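Local coordinates for RV1873 (Mycobacterium tuberculosis, PDB 2JEK), which is of unknown function, a conserved all-helical protein of the DUF1810 family folded as a right-handed superhelix, at residues V24-E27 and L28-G31; S51-A54 and V55-I59; F97-P100 and D101-K104; D117-Q120 and D121-L125. All coordinates share one frame; numbering follows the deposited sequence.

Interaction 1 (V24-E27 and L28-G31); sequences VVEE and LRAG
Val25 and Arg29 run side by side on one flank of the helix 21-29, and the methyl CG1 of Val25 lies over one face of the guanidinium, 3.3 Å from Arg29 NE and displaced toward the rim of the group. The arginine reaches it with a chain extended from CG to NE that passes the backbone first, Arg29 CG lying 3.1 Å from Val25 O. At the edge of the same guanidinium, in its plane, a water accepts from Arg29 NH1 and donates to Glu26 OE1 (2.6 Å), so carboxylate and guanidinium are bridged although no direct salt bridge forms; Glu26 OE2 is instead paired with Arg22. One step round, Val24 CG1 meets Leu28 CD1 at 4.0 Å, part of an apolar strip that Trp37 and helix 74-87 cover. Glu27 extends its carboxylate to the following loop, where OE1 accepts from Arg34 N, Gly35 N and Trp37 NE1, while OE2 bonds to a probable crystallisation glycerol. Beneath these side chains the amides of Leu28, Arg29 and Ala30 bond to the carbonyls four residues back, Arg29 N to Val25 O at 2.8 Å. Gly31, with phi 82°, then leaves the helix in a Schellman motif, the classic C-terminal helix cap.

Interaction 2 (S51-A54 and V55-I59); sequences SPLA and VRYGI
Val55 N bonds to Ser51 O at 2.8 Å, the first of three successive i to i+4 bonds that wind residues 51-57 into the short helix 52-56. Arg56 N follows on Pro52 O with an N-H...O angle of 167°, and Tyr57 N on Leu53 O at 3.1 Å. Ser51 stands at the N-cap, where its OG accepts from Ala54 N at 3.1 Å, while Pro52 fills the first helical position, at which no amide hydrogen is needed. At the other end Gly58 N returns to Val55 O as the chain leaves the helix.

Among the side chains, Arg56 doubles back over the first turn. Its CG is anti to the backbone N (chi1 -174°) and the chain bends at chi3, which lays the guanidinium over Pro52 O, a carbonyl oxygen 3.8 Å above the centre of one face. The two terminal nitrogens then spread over neighbouring residues: Arg56 NH2 comes to 3.6 Å from Pro52 CB, and Arg56 NH1 to 3.5 Å from Leu53 CD2. That same methyl lies in the plane of the Tyr57 ring, at its edge, 3.7 Å from Tyr57 CE2, while Arg56 CG sits over one face of the ring. Arginine nitrogen and tyrosine edge thus reach Leu53 CD2 from directions roughly at right angles. Tyr57 goes on to meet Phe40 edge-to-face, and Arg12 takes the carbonyls of Arg56 and Gly58. A serine N-cap followed by proline is a familiar way to begin a helix, here one of under two turns whose exit packs on helices 11-17 and 38-41.

Interaction 3 (F97-P100 and D101-K104); sequences FGPP and DDLK
Pro100 and Asp101 meet at the N-terminus of the helix 101-115, with Pro100 as the N-cap residue and a type VIa beta turn leading into it, the cis Pro99-Pro100 peptide at its centre. From this position Pro100 O takes the first bonds of the helix: one from Lys104 N at 3.2 Å, in the carbonyl plane and nearly straight (163°), and a weak one from Leu103 N. The next amide, Asp101 N, reaches back to Gly98 O at 2.9 Å and closes the beta turn. Asp101 CB packs on the same carbonyl, 3.3 Å from Gly98 O, and lies 3.9 Å from Phe97 CB, at the edge of the phenylalanine ring and near its plane. Asp101 OD2 forms a salt bridge with Lys33, while both Asp101 and Phe97 rest on Met38, which joins this helix start to the helix 38-41. The Lys104 amine, by contrast, is hydrogen-bonded to a glycerol probably carried over from crystallisation.

Asp102 folds its carboxylate back across the turn. With CG placed between the backbone N and the carbonyl carbon (chi1 61°), the group crosses Pro99 obliquely, and no hydrogen bond links the two residues. The carboxylate oxygen rests against the carbon skeleton of the proline: Asp102 OD1 lies 3.2 Å from Pro99 CA and 3.6 Å from Pro99 CB.

Interaction 4 (D117-Q120 and D121-L125); sequences DANQ and DFVAL
Asn119 and Val123 lie one helical turn apart at the start of the helix 120-129, and the asparagine side chain crosses the valine over its methyl CG2. Followed outward, Asn119 CB comes first, 4.0 Å from Phe122 CD2 and nearly as close to Val123 CG2. The next atom, Asn119 CG, makes the closest side-chain approach, 3.5 Å from Val123 CG2. The flat amide lies face-on to this methyl, with OD1 and ND2 almost as close to it as CG, and ND2 also donates to Ala113 O, at the end of the preceding helix 101-115. This bond fixes the rotation of the amide and ties the two helices together. Because Asn119 CG stands between its backbone N and carbonyl carbon (chi1 57°), the side chain leans over the coming turn, yet it makes no capping bond.

The backbone opens the helix instead. Val123 N donates to Asn119 O almost linearly (175°) at 3.0 Å, and Ala124 N donates to Gln120 O at 2.9 Å. Asp121 supplies a second polar link: a water donates to its OD1 at 2.6 Å and also to Ala118 O, bridging the first turn to the loop. The same OD1 sits over the centre of one face of the Phe122 ring, 3.6 Å above its plane, and OD2 is hydrogen-bonded to ND1 of His79, whose ring stacks on Phe122. Ala118 itself centres an inverse gamma turn, so the site is a sharp interhelical connection leading into a helix with Asn119 at the N-cap position, at a junction of helices 74-87, 101-115 and 120-129.

How the interactions relate
The four contacts follow one another along the chain without nesting or crossing, and each is a local turn rather than the closure of a long loop. Interaction 1 ends helix 21-29, interaction 2 spans the short helix 52-56, and interactions 3 and 4 begin the consecutive helices 101-115 and 120-129. Only interactions 1 and 3 touch, through Leu28 CD2 and Phe97 CZ at 3.7 Å, which brings the early helix against the loop before 101-115. Interactions 2 and 4 lie on opposite sides of the chain's centre, with centres about 24 Å apart. Helix 74-87 packs against both interaction 1 and interaction 4, while helix 38-41 lies against interactions 2 and 3.

Interaction 1 (V24-E27 and L28-G31)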
ATOM      1  N   VAL A  24      -1.140 -12.523  -5.631  1.00  8.09           N
ATOM      2  CA  VAL A  24      -0.902 -11.083  -5.669  1.00  8.47           C
ATOM      3  C   VAL A  24       0.214 -10.749  -6.647  1.00  9.00           C
ATOM      4  O   VAL A  24       0.048  -9.905  -7.538  1.00  8.99           O
ATOM      5  CB  VAL A  24      -0.522 -10.560  -4.275  1.00  8.28           C
ATOM      6  CG1 VAL A  24      -0.096  -9.077  -4.343  1.00  9.01           C
ATOM      7  CG2 VAL A  24      -1.677 -10.742  -3.321  1.00  8.97           C
ATOM      8  N   VAL A  25       1.350 -11.420  -6.467  1.00  9.24           N
ATOM      9  CA  VAL A  25       2.520 -11.248  -7.326  1.00 11.19           C
ATOM     10  C   VAL A  25       2.180 -11.535  -8.787  1.00 10.99           C
ATOM     11  O   VAL A  25       2.538 -10.749  -9.672  1.00 10.91           O
ATOM     12  CB  VAL A  25       3.715 -12.105  -6.809  1.00 11.31           C
ATOM     13  CG1 VAL A  25       4.833 -12.203  -7.832  1.00 13.90           C
ATOM     14  CG2 VAL A  25       4.247 -11.501  -5.508  1.00 13.91           C
ATOM     15  N   GLU A  26       1.440 -12.616  -9.034  1.00 11.17           N
ATOM     16  CA  GLU A  26       1.085 -12.964 -10.407  1.00 11.31           C
ATOM     17  C   GLU A  26       0.163 -11.917 -11.028  1.00 11.15           C
ATOM     18  O   GLU A  26       0.341 -11.537 -12.183  1.00 11.68           O
ATOM     19  CB  GLU A  26       0.470 -14.367 -10.492  1.00 12.00           C
ATOM     20  CG  GLU A  26       1.370 -15.502  -9.955  1.00 14.84           C
ATOM     21  CD  GLU A  26       2.498 -15.906 -10.902  1.00 19.72           C
ATOM     22  OE1 GLU A  26       2.669 -15.260 -11.955  1.00 16.69           O
ATOM     23  OE2 GLU A  26       3.213 -16.883 -10.584  1.00 23.11           O
ATOM     24  N   GLU A  27      -0.802 -11.425 -10.254  1.00  9.95           N
ATOM     25  CA  GLU A  27      -1.735 -10.407 -10.728  1.00 10.26           C
ATOM     26  C   GLU A  27      -1.024  -9.098 -11.041  1.00 10.43           C
ATOM     27  O   GLU A  27      -1.302  -8.456 -12.061  1.00 12.35           O
ATOM     28  CB  GLU A  27      -2.849 -10.192  -9.695  1.00  8.97           C
ATOM     29  CG  GLU A  27      -3.836 -11.337  -9.732  1.00  9.05           C
ATOM     30  CD  GLU A  27      -4.767 -11.394  -8.564  1.00 11.14           C
ATOM     31  OE1 GLU A  27      -5.040 -10.342  -7.942  1.00 10.14           O
ATOM     32  OE2 GLU A  27      -5.258 -12.513  -8.294  1.00 12.40           O
ATOM     33  N   LEU A  28      -0.103  -8.699 -10.167  1.00 10.97           N
ATOM     34  CA  LEU A  28       0.640  -7.468 -10.398  1.00 11.22           C
ATOM     35  C   LEU A  28       1.655  -7.617 -11.533  1.00 12.61           C
ATOM     36  O   LEU A  28       1.824  -6.680 -12.317  1.00 14.31           O
ATOM     37  CB  LEU A  28       1.297  -6.980  -9.108  1.00 10.74           C
ATOM     38  CG  LEU A  28       0.331  -6.619  -7.972  1.00  9.27           C
ATOM     39  CD1 LEU A  28       1.149  -6.160  -6.763  1.00 10.06           C
ATOM     40  CD2 LEU A  28      -0.708  -5.557  -8.379  1.00 12.16           C
ATOM     41  N   ARG A  29       2.312  -8.782 -11.627  1.00 13.64           N
ATOM     42  CA  ARG A  29       3.182  -9.091 -12.781  1.00 14.95           C
ATOM     43  C   ARG A  29       2.420  -8.968 -14.101  1.00 16.01           C
ATOM     44  O   ARG A  29       2.980  -8.503 -15.099  1.00 17.14           O
ATOM     45  CB  ARG A  29       3.794 -10.496 -12.672  1.00 14.90           C
ATOM     46  CG  ARG A  29       4.943 -10.622 -11.682  1.00 15.06           C
ATOM     47  CD  ARG A  29       5.532 -12.034 -11.634  1.00 15.99           C
ATOM     48  NE  ARG A  29       6.604 -12.144 -10.639  1.00 16.30           N
ATOM     49  CZ  ARG A  29       7.214 -13.279 -10.298  1.00 18.96           C
ATOM     50  NH1 ARG A  29       6.865 -14.431 -10.871  1.00 22.77           N
ATOM     51  NH2 ARG A  29       8.177 -13.269  -9.376  1.00 20.49           N
ATOM     52  N   ALA A  30       1.156  -9.391 -14.101  1.00 16.15           N
ATOM     53  CA  ALA A  30       0.310  -9.362 -15.303  1.00 16.48           C
ATOM     54  C   ALA A  30      -0.371  -8.007 -15.533  1.00 16.71           C
ATOM     55  O   ALA A  30      -1.006  -7.786 -16.569  1.00 18.12           O
ATOM     56  CB  ALA A  30      -0.734 -10.484 -15.250  1.00 17.48           C
ATOM     57  N   GLY A  31      -0.268  -7.106 -14.560  1.00 15.08           N
ATOM     58  CA  GLY A  31      -0.838  -5.770 -14.690  1.00 14.57           C
ATOM     59  C   GLY A  31      -2.324  -5.591 -14.391  1.00 14.24           C
ATOM     60  O   GLY A  31      -2.943  -4.618 -14.836  1.00 14.31           O
TER
HETATM   61  O   HOH W   1       4.991 -15.485 -13.051  1.00 28.22           O

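Interaction 2 (S51-A54 and V55-I59)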
ATOM      1  N   SER A  51     -14.940  -0.132   7.102  1.00 16.58           N
ATOM      2  CA  SER A  51     -15.314  -1.547   7.199  1.00 17.45           C
ATOM      3  C   SER A  51     -14.413  -2.258   8.212  1.00 18.07           C
ATOM      4  O   SER A  51     -13.256  -1.860   8.381  1.00 15.54           O
ATOM      5  CB  SER A  51     -15.219  -2.229   5.835  1.00 18.20           C
ATOM      6  OG  SER A  51     -13.862  -2.365   5.446  1.00 19.40           O
ATOM      7  N   PRO A  52     -14.943  -3.279   8.923  1.00 19.26           N
ATOM      8  CA  PRO A  52     -14.075  -4.081   9.791  1.00 19.46           C
ATOM      9  C   PRO A  52     -12.727  -4.487   9.165  1.00 18.53           C
ATOM     10  O   PRO A  52     -11.715  -4.383   9.852  1.00 18.13           O
ATOM     11  CB  PRO A  52     -14.948  -5.295  10.128  1.00 19.97           C
ATOM     12  CG  PRO A  52     -16.332  -4.717  10.161  1.00 21.74           C
ATOM     13  CD  PRO A  52     -16.356  -3.710   9.024  1.00 20.24           C
ATOM     14  N   LEU A  53     -12.703  -4.904   7.895  1.00 18.47           N
ATOM     15  CA  LEU A  53     -11.446  -5.234   7.196  1.00 17.56           C
ATOM     16  C   LEU A  53     -10.507  -4.049   7.070  1.00 16.71           C
ATOM     17  O   LEU A  53      -9.313  -4.157   7.363  1.00 16.24           O
ATOM     18  CB  LEU A  53     -11.703  -5.785   5.783  1.00 18.90           C
ATOM     19  CG  LEU A  53     -11.979  -7.278   5.630  1.00 19.14           C
ATOM     20  CD1 LEU A  53     -12.233  -7.602   4.175  1.00 19.29           C
ATOM     21  CD2 LEU A  53     -10.827  -8.106   6.167  1.00 16.44           C
ATOM     22  N   ALA A  54     -11.032  -2.931   6.593  1.00 14.52           N
ATOM     23  CA  ALA A  54     -10.241  -1.721   6.473  1.00 13.98           C
ATOM     24  C   ALA A  54      -9.689  -1.283   7.833  1.00 13.18           C
ATOM     25  O   ALA A  54      -8.534  -0.861   7.935  1.00 14.02           O
ATOM     26  CB  ALA A  54     -11.050  -0.616   5.841  1.00 14.05           C
ATOM     27  N   VAL A  55     -10.495  -1.402   8.887  1.00 11.81           N
ATOM     28  CA  VAL A  55     -10.044  -0.999  10.219  1.00 11.94           C
ATOM     29  C   VAL A  55      -8.967  -1.953  10.755  1.00 11.41           C
ATOM     30  O   VAL A  55      -7.904  -1.513  11.187  1.00 10.63           O
ATOM     31  CB  VAL A  55     -11.226  -0.869  11.214  1.00 11.53           C
ATOM     32  CG1 VAL A  55     -10.729  -0.513  12.608  1.00 13.95           C
ATOM     33  CG2 VAL A  55     -12.200   0.212  10.724  1.00 13.51           C
ATOM     34  N   ARG A  56      -9.241  -3.250  10.693  1.00 11.08           N
ATOM     35  CA  ARG A  56      -8.311  -4.291  11.158  1.00 11.87           C
ATOM     36  C   ARG A  56      -6.925  -4.132  10.544  1.00 10.70           C
ATOM     37  O   ARG A  56      -5.908  -4.176  11.247  1.00 10.65           O
ATOM     38  CB  ARG A  56      -8.901  -5.652  10.782  1.00 13.79           C
ATOM     39  CG  ARG A  56      -8.193  -6.875  11.287  1.00 18.04           C
ATOM     40  CD  ARG A  56      -9.076  -8.096  11.028  1.00 21.32           C
ATOM     41  NE  ARG A  56     -10.445  -7.875  11.507  1.00 24.53           N
ATOM     42  CZ  ARG A  56     -11.552  -8.062  10.791  1.00 25.41           C
ATOM     43  NH1 ARG A  56     -11.508  -8.512   9.546  1.00 26.56           N
ATOM     44  NH2 ARG A  56     -12.727  -7.808  11.337  1.00 30.30           N
ATOM     45  N   TYR A  57      -6.893  -3.946   9.230  1.00  8.53           N
ATOM     46  CA  TYR A  57      -5.636  -3.885   8.477  1.00  7.53           C
ATOM     47  C   TYR A  57      -5.124  -2.467   8.285  1.00  8.54           C
ATOM     48  O   TYR A  57      -4.112  -2.248   7.614  1.00  9.39           O
ATOM     49  CB  TYR A  57      -5.755  -4.655   7.150  1.00  8.47           C
ATOM     50  CG  TYR A  57      -5.935  -6.134   7.419  1.00  7.59           C
ATOM     51  CD1 TYR A  57      -4.898  -6.880   7.991  1.00  7.77           C
ATOM     52  CD2 TYR A  57      -7.142  -6.779   7.127  1.00  6.93           C
ATOM     53  CE1 TYR A  57      -5.052  -8.243   8.274  1.00  8.03           C
ATOM     54  CE2 TYR A  57      -7.305  -8.143   7.397  1.00  8.80           C
ATOM     55  CZ  TYR A  57      -6.251  -8.861   7.966  1.00  8.92           C
ATOM     56  OH  TYR A  57      -6.397 -10.201   8.239  1.00 10.53           O
ATOM     57  N   GLY A  58      -5.821  -1.514   8.904  1.00  8.71           N
ATOM     58  CA  GLY A  58      -5.389  -0.125   8.902  1.00  8.23           C
ATOM     59  C   GLY A  58      -4.108   0.032   9.710  1.00  8.62           C
ATOM     60  O   GLY A  58      -3.898  -0.653  10.725  1.00  9.16           O
ATOM     61  N   ILE A  59      -3.235   0.923   9.241  1.00  7.63           N
ATOM     62  CA  ILE A  59      -1.985   1.250   9.937  1.00  8.46           C
ATOM     63  C   ILE A  59      -2.304   2.304  10.985  1.00  9.30           C
ATOM     64  O   ILE A  59      -2.948   3.305  10.670  1.00  9.04           O
ATOM     65  CB  ILE A  59      -0.934   1.765   8.923  1.00  8.42           C
ATOM     66  CG1 ILE A  59      -0.589   0.663   7.914  1.00  8.01           C
ATOM     67  CG2 ILE A  59       0.334   2.310   9.626  1.00  7.90           C
ATOM     68  CD1 ILE A  59       0.329  -0.439   8.445  1.00 10.45           C
TER

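Interaction 3 (F97-P100 and D101-K104)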
ATOM      1  N   PHE A  97      -5.937  -1.236 -11.054  1.00 10.34           N
ATOM      2  CA  PHE A  97      -6.681  -1.293  -9.794  1.00 11.28           C
ATOM      3  C   PHE A  97      -8.026  -0.613 -10.005  1.00 13.42           C
ATOM      4  O   PHE A  97      -8.099   0.616 -10.041  1.00 15.18           O
ATOM      5  CB  PHE A  97      -5.938  -0.537  -8.683  1.00 10.56           C
ATOM      6  CG  PHE A  97      -4.642  -1.157  -8.285  1.00  8.07           C
ATOM      7  CD1 PHE A  97      -4.580  -2.095  -7.259  1.00  9.32           C
ATOM      8  CD2 PHE A  97      -3.477  -0.792  -8.934  1.00  8.80           C
ATOM      9  CE1 PHE A  97      -3.370  -2.668  -6.902  1.00 10.45           C
ATOM     10  CE2 PHE A  97      -2.273  -1.348  -8.574  1.00  8.94           C
ATOM     11  CZ  PHE A  97      -2.213  -2.285  -7.565  1.00  8.52           C
ATOM     12  N   GLY A  98      -9.090  -1.397 -10.128  1.00 15.24           N
ATOM     13  CA  GLY A  98     -10.413  -0.796 -10.310  1.00 16.10           C
ATOM     14  C   GLY A  98     -10.790   0.027  -9.086  1.00 16.13           C
ATOM     15  O   GLY A  98     -10.429  -0.350  -7.966  1.00 15.74           O
ATOM     16  N   PRO A  99     -11.498   1.163  -9.270  1.00 15.73           N
ATOM     17  CA  PRO A  99     -11.989   1.869  -8.082  1.00 15.81           C
ATOM     18  C   PRO A  99     -12.751   0.903  -7.168  1.00 15.92           C
ATOM     19  O   PRO A  99     -13.429  -0.002  -7.673  1.00 16.08           O
ATOM     20  CB  PRO A  99     -12.932   2.927  -8.664  1.00 17.23           C
ATOM     21  CG  PRO A  99     -12.383   3.182 -10.023  1.00 18.11           C
ATOM     22  CD  PRO A  99     -11.885   1.853 -10.516  1.00 16.38           C
ATOM     23  N   PRO A 100     -12.640   1.067  -5.835  1.00 15.03           N
ATOM     24  CA  PRO A 100     -11.965   2.149  -5.122  1.00 14.42           C
ATOM     25  C   PRO A 100     -10.501   1.848  -4.801  1.00 12.93           C
ATOM     26  O   PRO A 100      -9.879   2.582  -4.026  1.00 11.39           O
ATOM     27  CB  PRO A 100     -12.781   2.233  -3.830  1.00 15.51           C
ATOM     28  CG  PRO A 100     -13.104   0.795  -3.537  1.00 17.85           C
ATOM     29  CD  PRO A 100     -13.252   0.109  -4.889  1.00 16.79           C
ATOM     30  N   ASP A 101      -9.955   0.785  -5.384  1.00 10.80           N
ATOM     31  CA  ASP A 101      -8.588   0.399  -5.056  1.00 10.04           C
ATOM     32  C   ASP A 101      -7.553   1.387  -5.567  1.00  9.84           C
ATOM     33  O   ASP A 101      -6.448   1.441  -5.033  1.00  8.91           O
ATOM     34  CB  ASP A 101      -8.279  -1.002  -5.578  1.00  9.81           C
ATOM     35  CG  ASP A 101      -8.967  -2.082  -4.780  1.00 11.52           C
ATOM     36  OD1 ASP A 101      -9.283  -1.845  -3.601  1.00 14.33           O
ATOM     37  OD2 ASP A 101      -9.200  -3.163  -5.348  1.00 16.21           O
ATOM     38  N   ASP A 102      -7.897   2.181  -6.572  1.00  8.56           N
ATOM     39  CA  ASP A 102      -6.986   3.233  -7.036  1.00  9.59           C
ATOM     40  C   ASP A 102      -6.730   4.256  -5.925  1.00  9.87           C
ATOM     41  O   ASP A 102      -5.581   4.709  -5.715  1.00  9.64           O
ATOM     42  CB  ASP A 102      -7.495   3.889  -8.333  1.00 10.75           C
ATOM     43  CG  ASP A 102      -8.852   4.559  -8.174  1.00 15.20           C
ATOM     44  OD1 ASP A 102      -9.705   4.063  -7.414  1.00 15.87           O
ATOM     45  OD2 ASP A 102      -9.072   5.606  -8.827  1.00 23.54           O
ATOM     46  N   LEU A 103      -7.778   4.593  -5.177  1.00  9.61           N
ATOM     47  CA  LEU A 103      -7.634   5.532  -4.074  1.00 10.07           C
ATOM     48  C   LEU A 103      -6.889   4.884  -2.915  1.00  9.22           C
ATOM     49  O   LEU A 103      -6.056   5.527  -2.261  1.00  9.14           O
ATOM     50  CB  LEU A 103      -8.999   6.041  -3.611  1.00 12.29           C
ATOM     51  CG  LEU A 103      -9.877   6.701  -4.681  1.00 17.87           C
ATOM     52  CD1 LEU A 103     -11.173   7.240  -4.076  1.00 24.74           C
ATOM     53  CD2 LEU A 103      -9.123   7.804  -5.421  1.00 23.15           C
ATOM     54  N   LYS A 104      -7.182   3.609  -2.658  1.00  8.01           N
ATOM     55  CA  LYS A 104      -6.463   2.873  -1.627  1.00  8.18           C
ATOM     56  C   LYS A 104      -4.956   2.870  -1.900  1.00  7.77           C
ATOM     57  O   LYS A 104      -4.153   3.079  -0.984  1.00  7.53           O
ATOM     58  CB  LYS A 104      -6.994   1.444  -1.517  1.00  9.05           C
ATOM     59  CG  LYS A 104      -8.358   1.345  -0.843  1.00 10.67           C
ATOM     60  CD  LYS A 104      -8.724  -0.114  -0.560  1.00 14.74           C
ATOM     61  CE  LYS A 104     -10.075  -0.247   0.136  1.00 16.59           C
ATOM     62  NZ  LYS A 104     -10.055   0.346   1.496  1.00 18.26           N
TER

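Interaction 4 (D117-Q120 and D121-L125)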
ATOM      1  N   ASP A 117      12.504   8.478   4.068  1.00 15.68           N
ATOM      2  CA  ASP A 117      13.084   9.242   2.964  1.00 17.43           C
ATOM      3  C   ASP A 117      13.597   8.339   1.843  1.00 16.86           C
ATOM      4  O   ASP A 117      13.810   8.808   0.723  1.00 18.09           O
ATOM      5  CB  ASP A 117      14.177  10.192   3.467  1.00 18.73           C
ATOM      6  CG  ASP A 117      13.617  11.340   4.289  1.00 21.13           C
ATOM      7  OD1 ASP A 117      12.385  11.576   4.257  1.00 27.60           O
ATOM      8  OD2 ASP A 117      14.410  12.014   4.976  1.00 30.03           O
ATOM      9  N   ALA A 118      13.774   7.051   2.141  1.00 16.16           N
ATOM     10  CA  ALA A 118      14.129   6.046   1.135  1.00 15.78           C
ATOM     11  C   ALA A 118      12.850   5.566   0.431  1.00 15.23           C
ATOM     12  O   ALA A 118      12.445   4.402   0.518  1.00 15.36           O
ATOM     13  CB  ALA A 118      14.874   4.886   1.781  1.00 16.98           C
ATOM     14  N   ASN A 119      12.216   6.503  -0.260  1.00 13.98           N
ATOM     15  CA  ASN A 119      10.849   6.316  -0.736  1.00 12.76           C
ATOM     16  C   ASN A 119      10.724   6.388  -2.238  1.00 12.80           C
ATOM     17  O   ASN A 119       9.636   6.606  -2.760  1.00 11.88           O
ATOM     18  CB  ASN A 119       9.944   7.378  -0.108  1.00 12.93           C
ATOM     19  CG  ASN A 119      10.409   8.808  -0.400  1.00 12.62           C
ATOM     20  OD1 ASN A 119      11.269   9.042  -1.259  1.00 14.81           O
ATOM     21  ND2 ASN A 119       9.813   9.769   0.293  1.00 12.90           N
ATOM     22  N   GLN A 120      11.824   6.185  -2.945  1.00 12.04           N
ATOM     23  CA  GLN A 120      11.849   6.448  -4.363  1.00 12.39           C
ATOM     24  C   GLN A 120      10.780   5.678  -5.136  1.00 11.45           C
ATOM     25  O   GLN A 120      10.183   6.215  -6.056  1.00 12.83           O
ATOM     26  CB  GLN A 120      13.251   6.202  -4.933  1.00 13.63           C
ATOM     27  CG  GLN A 120      13.854   4.813  -4.649  1.00 18.60           C
ATOM     28  CD  GLN A 120      14.695   4.728  -3.363  1.00 25.66           C
ATOM     29  OE1 GLN A 120      15.462   3.776  -3.183  1.00 34.23           O
ATOM     30  NE2 GLN A 120      14.560   5.715  -2.476  1.00 24.97           N
ATOM     31  N   ASP A 121      10.522   4.430  -4.756  1.00 10.39           N
ATOM     32  CA  ASP A 121       9.523   3.655  -5.484  1.00 10.35           C
ATOM     33  C   ASP A 121       8.091   4.130  -5.205  1.00  9.17           C
ATOM     34  O   ASP A 121       7.271   4.162  -6.124  1.00  9.11           O
ATOM     35  CB  ASP A 121       9.675   2.146  -5.279  1.00 11.39           C
ATOM     36  CG  ASP A 121       9.767   1.742  -3.829  1.00 15.51           C
ATOM     37  OD1 ASP A 121       9.899   2.603  -2.931  1.00 16.40           O
ATOM     38  OD2 ASP A 121       9.731   0.514  -3.585  1.00 20.63           O
ATOM     39  N   PHE A 122       7.809   4.512  -3.964  1.00  8.76           N
ATOM     40  CA  PHE A 122       6.479   5.004  -3.598  1.00  8.21           C
ATOM     41  C   PHE A 122       6.202   6.314  -4.316  1.00  8.91           C
ATOM     42  O   PHE A 122       5.136   6.498  -4.896  1.00  7.74           O
ATOM     43  CB  PHE A 122       6.352   5.188  -2.077  1.00  7.99           C
ATOM     44  CG  PHE A 122       6.801   3.984  -1.264  1.00  7.00           C
ATOM     45  CD1 PHE A 122       6.337   2.704  -1.568  1.00  7.54           C
ATOM     46  CD2 PHE A 122       7.681   4.137  -0.194  1.00  8.51           C
ATOM     47  CE1 PHE A 122       6.742   1.583  -0.835  1.00  9.22           C
ATOM     48  CE2 PHE A 122       8.094   3.020   0.552  1.00  8.72           C
ATOM     49  CZ  PHE A 122       7.618   1.745   0.223  1.00  9.77           C
ATOM     50  N   VAL A 123       7.179   7.214  -4.291  1.00  9.32           N
ATOM     51  CA  VAL A 123       7.032   8.516  -4.928  1.00  9.66           C
ATOM     52  C   VAL A 123       6.981   8.364  -6.446  1.00  9.72           C
ATOM     53  O   VAL A 123       6.201   9.051  -7.108  1.00  9.01           O
ATOM     54  CB  VAL A 123       8.141   9.498  -4.488  1.00 10.02           C
ATOM     55  CG1 VAL A 123       7.889  10.860  -5.102  1.00 12.00           C
ATOM     56  CG2 VAL A 123       8.138   9.634  -2.981  1.00 12.30           C
ATOM     57  N   ALA A 124       7.771   7.446  -6.993  1.00  9.22           N
ATOM     58  CA  ALA A 124       7.738   7.160  -8.430  1.00  9.44           C
ATOM     59  C   ALA A 124       6.350   6.707  -8.873  1.00  9.00           C
ATOM     60  O   ALA A 124       5.876   7.092  -9.950  1.00  9.05           O
ATOM     61  CB  ALA A 124       8.780   6.120  -8.811  1.00  9.94           C
ATOM     62  N   LEU A 125       5.690   5.895  -8.044  1.00  7.88           N
ATOM     63  CA  LEU A 125       4.349   5.410  -8.393  1.00  8.63           C
ATOM     64  C   LEU A 125       3.382   6.601  -8.422  1.00  8.03           C
ATOM     65  O   LEU A 125       2.594   6.754  -9.368  1.00  8.44           O
ATOM     66  CB  LEU A 125       3.885   4.305  -7.433  1.00  8.12           C
ATOM     67  CG  LEU A 125       2.738   3.416  -7.939  1.00  8.18           C
ATOM     68  CD1 LEU A 125       2.790   2.072  -7.236  1.00  8.47           C
ATOM     69  CD2 LEU A 125       1.369   4.071  -7.724  1.00  9.57           C
TER
HETATM   70  O   HOH W   2      12.267   2.935  -2.038  1.00 35.74           O